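Local coordinates for protein putative poly(3-hydroxybutyrate) depolymerase LpqC (Bordetella parapertussis 12822, PDB 3D0K) that probably hydrolyses ester bonds, as a putative poly(3-hydroxybutyrate) depolymerase with an alpha/beta-hydrolase-type fold, at residues Gln60-Arg65 against Trp95-Tyr101; Ala201-Pro207 against Leu257-Trp261. All blocks are in the same frame, centred on the assembly; numbering follows the deposited sequence.

Contact 1: residues Gln60-Arg65 against Trp95-Tyr101; sequences QHGVLR and WPGVESY. With SO4 (sulfate ion), chain I.
Tyr-101 and His-61 meet ring against ring where the loop after strand 56-60 folds over the short helical turn 97-100. The approach is lopsided: CE1 of His-61 stands above one face of the phenol, near its rim, 3.2 Å from CZ of Tyr-101. With the two planes 38° apart and the centroids separated by 4.4 Å, this is an oblique aromatic pair. The phenol gets there because CG of Tyr-101 is anti to its backbone N, which sends the ring toward the 60-65 loop. At its far end OH donates to the backbone O of His-61 at 2.7 Å, slightly out of the carbonyl plane. The imidazole is itself steadied: ND1 of His-61 donates to O of Gly-62, NE2 accepts from the backbone N of Phe-90, and CA of Arg-65 sits over the middle of one face.

Arg-65 supplies the second half. Its chain bends at chi2 (-50°) and runs past Tyr-101 in the opposite direction, bringing the guanidinium end-on to a single acceptor, O of Trp-95, which lies in the guanidinium plane. NH1 of Arg-65 reaches that oxygen at 2.9 Å and NH2 at 2.8 Å. CB of Tyr-101 covers one guanidinium face, 3.7 Å from CZ of Arg-65. Beyond the turn, N of Val-98 donates to O2 of a sulfate ion at 2.7 Å.

In alpha/beta hydrolases the loop after this strand commonly contributes to the oxyanion hole, and another sulfate lies close to Gly-62. Chemically, the buried Arg-65 is held by neutral carbonyls, with O of Phe-90 also accepting from NH2, while the ion pair to Asp-92 is weak; its charge is therefore probably offset largely by peptide dipoles.

Contact 2: residues Ala201-Pro207 against Leu257-Trp261; sequences ARLLAYP and LPFGW
Trp-261 carries on one indole face both CE1 of Phe-259, 3.4 Å above the ring plane, and CD2 of Leu-204, each offset toward the rim. At the indole edge, in plane, are the backbone oxygens of Leu-203 and Tyr-206. The ring of Phe-259 has N of Trp-261 over the centre of one face, and the ring of Tyr-206 has CD of Pro-207 on one of its own. In this alpha-beta-alpha sandwich, the C-terminal end of helix 197-205 is thereby joined to the loop that leaves helix 237-255 and enters the outermost strand, 262-266.

The indole reaches back to the helix although its CB points away from it: CG of Trp-261 is anti to the carbonyl carbon and chi2 is only -7°, which presents the pyrrole edge to the helix. NE1 of Trp-261 then donates to O of Leu-203 at 2.8 Å. The bond is fairly straight at the hydrogen, with the acceptor in the ring plane, but the donor stands above the carbonyl plane. CZ2 of Trp-261 lies 3.8 Å from CG of Leu-203, and it also meets CD2 of Leu-204. The stacked ring of Tyr-244 adds to the indole's surroundings.

At the next helix residue, Leu-204, the backbone takes over. N of Gly-260 donates in the carbonyl plane to O of Leu-204 at 2.9 Å, with an angle of 167° at the hydrogen. CA-H...O contacts follow, including CA of Pro-207 to O of Gly-260 at 3.2 Å. Farther back along the helix, CB of Ala-201 touches CD1 of Leu-257 at 3.9 Å. Between these ends a water donates to O of Ala-201 at 2.9 Å and to O of Pro-258 at 2.8 Å.

Contact 1 closes before contact 2 opens along the chain, and their centres lie 27 Å apart on opposite sides of the chain's centre. The nearest atoms are about 14 Å from each other, so they do not touch. What they share is the eight-stranded mixed sheet. Contact 1 follows strand 56-60, in the middle of the sheet, and lies beside a probable Ser-148, His-271, Asp-216 triad. Contact 2 comes just before the neighbouring parallel strands 209-213 and 262-266, the latter at the sheet's edge. The first thus probably helps shape the surroundings of the likely active site, while the second ties together the approaches to the two final strands.

Contact 1: residues Gln60-Arg65 against Trp95-Tyr101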
ATOM      1  N   GLN A  60       0.904  -3.656  -3.152  1.00 17.35           N
ATOM      2  CA  GLN A  60       1.286  -4.413  -1.949  1.00 15.74           C
ATOM      3  C   GLN A  60       0.317  -5.546  -1.595  1.00 16.23           C
ATOM      4  O   GLN A  60      -0.859  -5.285  -1.424  1.00 14.74           O
ATOM      5  CB  GLN A  60       1.454  -3.506  -0.756  1.00 17.77           C
ATOM      6  CG  GLN A  60       2.606  -2.489  -0.905  1.00 17.56           C
ATOM      7  CD  GLN A  60       3.962  -3.198  -0.970  1.00 20.39           C
ATOM      8  OE1 GLN A  60       4.128  -4.338  -0.448  1.00 25.65           O
ATOM      9  NE2 GLN A  60       4.935  -2.541  -1.576  1.00 20.52           N
ATOM     10  N   HIS A  61       0.862  -6.753  -1.482  1.00 15.75           N
ATOM     11  CA  HIS A  61       0.105  -8.024  -1.271  1.00 17.12           C
ATOM     12  C   HIS A  61      -0.540  -8.043   0.110  1.00 17.85           C
ATOM     13  O   HIS A  61      -0.176  -7.257   0.981  1.00 17.95           O
ATOM     14  CB  HIS A  61       1.062  -9.235  -1.447  1.00 18.16           C
ATOM     15  CG  HIS A  61       2.316  -9.179  -0.592  1.00 15.57           C
ATOM     16  ND1 HIS A  61       2.294  -9.100   0.786  1.00 18.75           N
ATOM     17  CD2 HIS A  61       3.635  -9.196  -0.939  1.00 18.25           C
ATOM     18  CE1 HIS A  61       3.533  -9.068   1.251  1.00 16.69           C
ATOM     19  NE2 HIS A  61       4.360  -9.152   0.221  1.00 18.64           N
ATOM     20  N   GLY A  62      -1.491  -8.949   0.343  1.00 18.05           N
ATOM     21  CA  GLY A  62      -2.005  -9.060   1.701  1.00 18.93           C
ATOM     22  C   GLY A  62      -1.208 -10.074   2.530  1.00 19.70           C
ATOM     23  O   GLY A  62       0.016 -10.252   2.333  1.00 20.03           O
ATOM     24  N   VAL A  63      -1.926 -10.768   3.405  1.00 21.19           N
ATOM     25  CA  VAL A  63      -1.346 -11.593   4.471  1.00 22.63           C
ATOM     26  C   VAL A  63      -0.625 -12.841   3.934  1.00 23.30           C
ATOM     27  O   VAL A  63       0.398 -13.274   4.504  1.00 23.22           O
ATOM     28  CB  VAL A  63      -2.434 -11.946   5.560  1.00 23.04           C
ATOM     29  CG1 VAL A  63      -3.485 -12.922   5.011  1.00 22.97           C
ATOM     30  CG2 VAL A  63      -1.765 -12.474   6.863  1.00 24.84           C
ATOM     31  N   LEU A  64      -1.115 -13.346   2.794  1.00 22.29           N
ATOM     32  CA  LEU A  64      -0.522 -14.538   2.154  1.00 23.51           C
ATOM     33  C   LEU A  64       0.878 -14.288   1.581  1.00 22.69           C
ATOM     34  O   LEU A  64       1.588 -15.246   1.266  1.00 23.40           O
ATOM     35  CB  LEU A  64      -1.446 -15.056   1.050  1.00 24.23           C
ATOM     36  CG  LEU A  64      -2.892 -15.345   1.502  1.00 25.41           C
ATOM     37  CD1 LEU A  64      -3.747 -15.728   0.277  1.00 28.60           C
ATOM     38  CD2 LEU A  64      -2.909 -16.419   2.544  1.00 29.70           C
ATOM     39  N   ARG A  65       1.277 -13.016   1.485  1.00 21.59           N
ATOM     40  CA  ARG A  65       2.582 -12.625   0.936  1.00 21.10           C
ATOM     41  C   ARG A  65       2.723 -13.074  -0.534  1.00 20.94           C
ATOM     42  O   ARG A  65       3.821 -13.366  -1.005  1.00 20.59           O
ATOM     43  CB  ARG A  65       3.772 -13.149   1.797  1.00 22.01           C
ATOM     44  CG  ARG A  65       3.670 -12.901   3.326  1.00 20.67           C
ATOM     45  CD  ARG A  65       3.342 -11.457   3.783  1.00 20.29           C
ATOM     46  NE  ARG A  65       3.425 -11.354   5.271  1.00 21.17           N
ATOM     47  CZ  ARG A  65       4.565 -11.317   5.975  1.00 19.72           C
ATOM     48  NH1 ARG A  65       4.499 -11.200   7.302  1.00 19.63           N
ATOM     49  NH2 ARG A  65       5.766 -11.383   5.361  1.00 18.91           N
ATOM     50  N   TRP A  95      10.511 -11.986   6.459  1.00 22.05           N
ATOM     51  CA  TRP A  95       9.773 -10.876   7.091  1.00 22.30           C
ATOM     52  C   TRP A  95       8.586 -11.430   7.893  1.00 21.72           C
ATOM     53  O   TRP A  95       7.429 -11.194   7.559  1.00 20.64           O
ATOM     54  CB  TRP A  95       9.282  -9.914   6.014  1.00 21.18           C
ATOM     55  CG  TRP A  95      10.400  -9.349   5.223  1.00 19.91           C
ATOM     56  CD1 TRP A  95      11.014  -9.929   4.137  1.00 21.27           C
ATOM     57  CD2 TRP A  95      11.044  -8.088   5.425  1.00 20.80           C
ATOM     58  NE1 TRP A  95      12.012  -9.101   3.658  1.00 21.53           N
ATOM     59  CE2 TRP A  95      12.052  -7.962   4.417  1.00 19.13           C
ATOM     60  CE3 TRP A  95      10.870  -7.042   6.350  1.00 22.69           C
ATOM     61  CZ2 TRP A  95      12.875  -6.834   4.305  1.00 19.84           C
ATOM     62  CZ3 TRP A  95      11.699  -5.914   6.249  1.00 21.79           C
ATOM     63  CH2 TRP A  95      12.703  -5.830   5.238  1.00 21.92           C
ATOM     64  N   PRO A  96       8.878 -12.176   8.970  1.00 22.00           N
ATOM     65  CA  PRO A  96       7.796 -12.915   9.638  1.00 21.72           C
ATOM     66  C   PRO A  96       6.789 -12.039  10.418  1.00 20.57           C
ATOM     67  O   PRO A  96       7.159 -11.051  11.054  1.00 20.18           O
ATOM     68  CB  PRO A  96       8.566 -13.869  10.587  1.00 22.03           C
ATOM     69  CG  PRO A  96       9.817 -13.110  10.884  1.00 22.19           C
ATOM     70  CD  PRO A  96      10.183 -12.371   9.646  1.00 22.99           C
ATOM     71  N   GLY A  97       5.512 -12.429  10.355  1.00 20.69           N
ATOM     72  CA  GLY A  97       4.467 -11.837  11.192  1.00 20.13           C
ATOM     73  C   GLY A  97       4.014 -10.457  10.736  1.00 19.51           C
ATOM     74  O   GLY A  97       4.658  -9.790   9.911  1.00 20.71           O
ATOM     75  N   VAL A  98       2.901 -10.013  11.306  1.00 19.29           N
ATOM     76  CA  VAL A  98       2.453  -8.639  11.125  1.00 19.26           C
ATOM     77  C   VAL A  98       3.533  -7.630  11.604  1.00 18.58           C
ATOM     78  O   VAL A  98       3.554  -6.506  11.127  1.00 17.55           O
ATOM     79  CB  VAL A  98       1.086  -8.377  11.826  1.00 19.67           C
ATOM     80  CG1 VAL A  98      -0.003  -9.333  11.260  1.00 20.28           C
ATOM     81  CG2 VAL A  98       1.200  -8.466  13.352  1.00 19.21           C
ATOM     82  N   GLU A  99       4.419  -8.034  12.530  1.00 18.24           N
ATOM     83  CA  GLU A  99       5.450  -7.118  13.035  1.00 18.11           C
ATOM     84  C   GLU A  99       6.379  -6.621  11.925  1.00 18.71           C
ATOM     85  O   GLU A  99       6.786  -5.443  11.929  1.00 18.75           O
ATOM     86  CB  GLU A  99       6.249  -7.742  14.215  1.00 17.45           C
ATOM     87  CG  GLU A  99       5.368  -7.943  15.486  1.00 20.82           C
ATOM     88  CD  GLU A  99       4.544  -9.259  15.469  1.00 21.62           C
ATOM     89  OE1 GLU A  99       3.954  -9.543  16.533  1.00 26.62           O
ATOM     90  OE2 GLU A  99       4.519 -10.033  14.456  1.00 18.45           O
ATOM     91  N   SER A 100       6.706  -7.499  10.959  1.00 18.70           N
ATOM     92  CA  SER A 100       7.714  -7.163   9.960  1.00 18.44           C
ATOM     93  C   SER A 100       7.108  -6.555   8.722  1.00 18.00           C
ATOM     94  O   SER A 100       7.794  -5.808   7.999  1.00 19.16           O
ATOM     95  CB  SER A 100       8.504  -8.414   9.511  1.00 18.78           C
ATOM     96  OG  SER A 100       9.026  -9.131  10.631  1.00 20.33           O
ATOM     97  N   TYR A 101       5.881  -6.947   8.406  1.00 16.04           N
ATOM     98  CA  TYR A 101       5.281  -6.481   7.176  1.00 16.72           C
ATOM     99  C   TYR A 101       4.223  -5.387   7.468  1.00 17.15           C
ATOM    100  O   TYR A 101       4.516  -4.214   7.301  1.00 17.87           O
ATOM    101  CB  TYR A 101       4.673  -7.656   6.355  1.00 16.68           C
ATOM    102  CG  TYR A 101       3.977  -7.168   5.072  1.00 17.72           C
ATOM    103  CD1 TYR A 101       4.673  -6.379   4.147  1.00 17.23           C
ATOM    104  CD2 TYR A 101       2.650  -7.544   4.774  1.00 15.74           C
ATOM    105  CE1 TYR A 101       4.063  -5.960   2.966  1.00 18.53           C
ATOM    106  CE2 TYR A 101       2.003  -7.103   3.567  1.00 18.01           C
ATOM    107  CZ  TYR A 101       2.746  -6.309   2.680  1.00 16.89           C
ATOM    108  OH  TYR A 101       2.129  -5.871   1.515  1.00 20.12           O
TER
HETATM  109  S   SO4 I 308       1.022 -13.060  12.591  1.00 43.07           S
HETATM  110  O1  SO4 I 308      -0.351 -12.785  13.037  1.00 44.02           O
HETATM  111  O2  SO4 I 308       1.894 -11.946  12.974  1.00 33.76           O
HETATM  112  O3  SO4 I 308       1.437 -14.326  13.213  1.00 42.78           O
HETATM  113  O4  SO4 I 308       1.016 -13.233  11.133  1.00 40.51           O

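Contact 2: residues Ala201-Pro207 against Leu257-Trp261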
ATOM      1  N   ALA A 201      -0.163  15.990  10.201  1.00 19.79           N
ATOM      2  CA  ALA A 201      -0.753  17.004   9.320  1.00 18.96           C
ATOM      3  C   ALA A 201      -0.610  16.564   7.866  1.00 19.17           C
ATOM      4  O   ALA A 201      -1.557  16.659   7.092  1.00 20.19           O
ATOM      5  CB  ALA A 201      -0.083  18.375   9.529  1.00 18.33           C
ATOM      6  N   ARG A 202       0.571  16.071   7.492  1.00 18.73           N
ATOM      7  CA  ARG A 202       0.791  15.653   6.102  1.00 18.45           C
ATOM      8  C   ARG A 202      -0.086  14.453   5.732  1.00 18.27           C
ATOM      9  O   ARG A 202      -0.663  14.404   4.600  1.00 18.58           O
ATOM     10  CB  ARG A 202       2.242  15.260   5.881  1.00 19.03           C
ATOM     11  CG  ARG A 202       3.229  16.408   6.002  1.00 21.89           C
ATOM     12  CD  ARG A 202       4.572  15.717   6.052  1.00 32.63           C
ATOM     13  NE  ARG A 202       5.623  16.390   6.815  1.00 42.55           N
ATOM     14  CZ  ARG A 202       6.108  17.591   6.522  1.00 45.92           C
ATOM     15  NH1 ARG A 202       5.609  18.291   5.498  1.00 47.42           N
ATOM     16  NH2 ARG A 202       7.070  18.110   7.282  1.00 48.83           N
ATOM     17  N   LEU A 203      -0.202  13.511   6.672  1.00 18.70           N
ATOM     18  CA  LEU A 203      -1.126  12.349   6.477  1.00 18.15           C
ATOM     19  C   LEU A 203      -2.540  12.792   6.195  1.00 18.96           C
ATOM     20  O   LEU A 203      -3.202  12.328   5.224  1.00 19.32           O
ATOM     21  CB  LEU A 203      -1.083  11.427   7.706  1.00 17.68           C
ATOM     22  CG  LEU A 203      -2.108  10.296   7.798  1.00 19.38           C
ATOM     23  CD1 LEU A 203      -1.847   9.268   6.673  1.00 21.00           C
ATOM     24  CD2 LEU A 203      -2.139   9.693   9.191  1.00 18.52           C
ATOM     25  N   LEU A 204      -3.072  13.637   7.088  1.00 18.66           N
ATOM     26  CA  LEU A 204      -4.420  14.151   6.947  1.00 18.49           C
ATOM     27  C   LEU A 204      -4.704  14.909   5.663  1.00 19.34           C
ATOM     28  O   LEU A 204      -5.790  14.813   5.142  1.00 19.81           O
ATOM     29  CB  LEU A 204      -4.814  14.999   8.178  1.00 17.92           C
ATOM     30  CG  LEU A 204      -4.920  14.242   9.517  1.00 16.26           C
ATOM     31  CD1 LEU A 204      -5.060  15.216  10.688  1.00 18.54           C
ATOM     32  CD2 LEU A 204      -6.110  13.224   9.509  1.00 17.92           C
ATOM     33  N   ALA A 205      -3.714  15.639   5.144  1.00 17.48           N
ATOM     34  CA  ALA A 205      -3.896  16.480   3.965  1.00 18.00           C
ATOM     35  C   ALA A 205      -3.945  15.660   2.685  1.00 17.72           C
ATOM     36  O   ALA A 205      -4.552  16.082   1.674  1.00 17.82           O
ATOM     37  CB  ALA A 205      -2.759  17.508   3.881  1.00 17.24           C
ATOM     38  N   TYR A 206      -3.264  14.507   2.707  1.00 17.38           N
ATOM     39  CA  TYR A 206      -3.020  13.762   1.480  1.00 17.77           C
ATOM     40  C   TYR A 206      -4.350  13.221   0.940  1.00 18.27           C
ATOM     41  O   TYR A 206      -5.180  12.744   1.719  1.00 17.53           O
ATOM     42  CB  TYR A 206      -2.005  12.625   1.708  1.00 17.78           C
ATOM     43  CG  TYR A 206      -1.505  12.080   0.341  1.00 19.78           C
ATOM     44  CD1 TYR A 206      -2.232  11.115  -0.340  1.00 18.79           C
ATOM     45  CD2 TYR A 206      -0.337  12.590  -0.271  1.00 18.59           C
ATOM     46  CE1 TYR A 206      -1.836  10.648  -1.573  1.00 19.85           C
ATOM     47  CE2 TYR A 206       0.083  12.114  -1.524  1.00 20.77           C
ATOM     48  CZ  TYR A 206      -0.681  11.128  -2.162  1.00 20.89           C
ATOM     49  OH  TYR A 206      -0.275  10.632  -3.391  1.00 20.96           O
ATOM     50  N   PRO A 207      -4.566  13.288  -0.384  1.00 18.57           N
ATOM     51  CA  PRO A 207      -5.834  12.730  -0.929  1.00 19.40           C
ATOM     52  C   PRO A 207      -5.879  11.186  -1.033  1.00 19.99           C
ATOM     53  O   PRO A 207      -6.148  10.630  -2.113  1.00 21.44           O
ATOM     54  CB  PRO A 207      -5.932  13.395  -2.304  1.00 18.89           C
ATOM     55  CG  PRO A 207      -4.460  13.461  -2.751  1.00 20.33           C
ATOM     56  CD  PRO A 207      -3.732  13.908  -1.441  1.00 18.39           C
ATOM     57  N   LEU A 257      -7.109  21.669  10.453  1.00 18.91           N
ATOM     58  CA  LEU A 257      -6.286  21.259   9.297  1.00 19.88           C
ATOM     59  C   LEU A 257      -7.096  20.876   8.064  1.00 20.10           C
ATOM     60  O   LEU A 257      -8.208  20.372   8.199  1.00 18.59           O
ATOM     61  CB  LEU A 257      -5.351  20.068   9.637  1.00 19.22           C
ATOM     62  CG  LEU A 257      -4.177  20.412  10.562  1.00 20.36           C
ATOM     63  CD1 LEU A 257      -3.563  19.139  11.103  1.00 20.47           C
ATOM     64  CD2 LEU A 257      -3.091  21.354   9.932  1.00 20.81           C
ATOM     65  N   PRO A 258      -6.515  21.104   6.863  1.00 20.09           N
ATOM     66  CA  PRO A 258      -7.150  20.505   5.660  1.00 21.34           C
ATOM     67  C   PRO A 258      -7.185  18.951   5.708  1.00 21.20           C
ATOM     68  O   PRO A 258      -6.250  18.299   6.254  1.00 20.69           O
ATOM     69  CB  PRO A 258      -6.298  21.000   4.480  1.00 21.01           C
ATOM     70  CG  PRO A 258      -5.075  21.653   5.064  1.00 21.96           C
ATOM     71  CD  PRO A 258      -5.284  21.879   6.558  1.00 20.29           C
ATOM     72  N   PHE A 259      -8.280  18.377   5.180  1.00 20.42           N
ATOM     73  CA  PHE A 259      -8.495  16.936   5.214  1.00 19.37           C
ATOM     74  C   PHE A 259      -8.763  16.431   3.802  1.00 20.12           C
ATOM     75  O   PHE A 259      -9.747  16.827   3.185  1.00 19.46           O
ATOM     76  CB  PHE A 259      -9.696  16.633   6.084  1.00 20.22           C
ATOM     77  CG  PHE A 259     -10.032  15.172   6.201  1.00 20.71           C
ATOM     78  CD1 PHE A 259      -9.133  14.280   6.814  1.00 18.84           C
ATOM     79  CD2 PHE A 259     -11.304  14.707   5.807  1.00 19.82           C
ATOM     80  CE1 PHE A 259      -9.462  12.945   6.956  1.00 20.02           C
ATOM     81  CE2 PHE A 259     -11.645  13.328   5.954  1.00 18.57           C
ATOM     82  CZ  PHE A 259     -10.751  12.471   6.528  1.00 18.04           C
ATOM     83  N   GLY A 260      -7.890  15.550   3.319  1.00 19.45           N
ATOM     84  CA  GLY A 260      -7.871  15.128   1.916  1.00 19.28           C
ATOM     85  C   GLY A 260      -8.422  13.732   1.660  1.00 19.72           C
ATOM     86  O   GLY A 260      -8.629  13.360   0.489  1.00 19.64           O
ATOM     87  N   TRP A 261      -8.683  12.959   2.715  1.00 19.94           N
ATOM     88  CA  TRP A 261      -9.055  11.537   2.495  1.00 20.08           C
ATOM     89  C   TRP A 261     -10.403  11.410   1.818  1.00 21.16           C
ATOM     90  O   TRP A 261     -11.255  12.274   1.962  1.00 20.21           O
ATOM     91  CB  TRP A 261      -9.079  10.729   3.784  1.00 20.32           C
ATOM     92  CG  TRP A 261      -7.842  10.722   4.597  1.00 18.61           C
ATOM     93  CD1 TRP A 261      -6.574  11.267   4.287  1.00 19.16           C
ATOM     94  CD2 TRP A 261      -7.707  10.096   5.865  1.00 18.87           C
ATOM     95  NE1 TRP A 261      -5.710  11.009   5.328  1.00 18.89           N
ATOM     96  CE2 TRP A 261      -6.366  10.281   6.292  1.00 18.42           C
ATOM     97  CE3 TRP A 261      -8.605   9.371   6.689  1.00 15.98           C
ATOM     98  CZ2 TRP A 261      -5.896   9.815   7.533  1.00 19.31           C
ATOM     99  CZ3 TRP A 261      -8.130   8.865   7.918  1.00 18.48           C
ATOM    100  CH2 TRP A 261      -6.797   9.107   8.338  1.00 17.66           C
TER
HETATM  101  O   HOH W   1      -3.630  18.651   7.047  1.00 18.85           O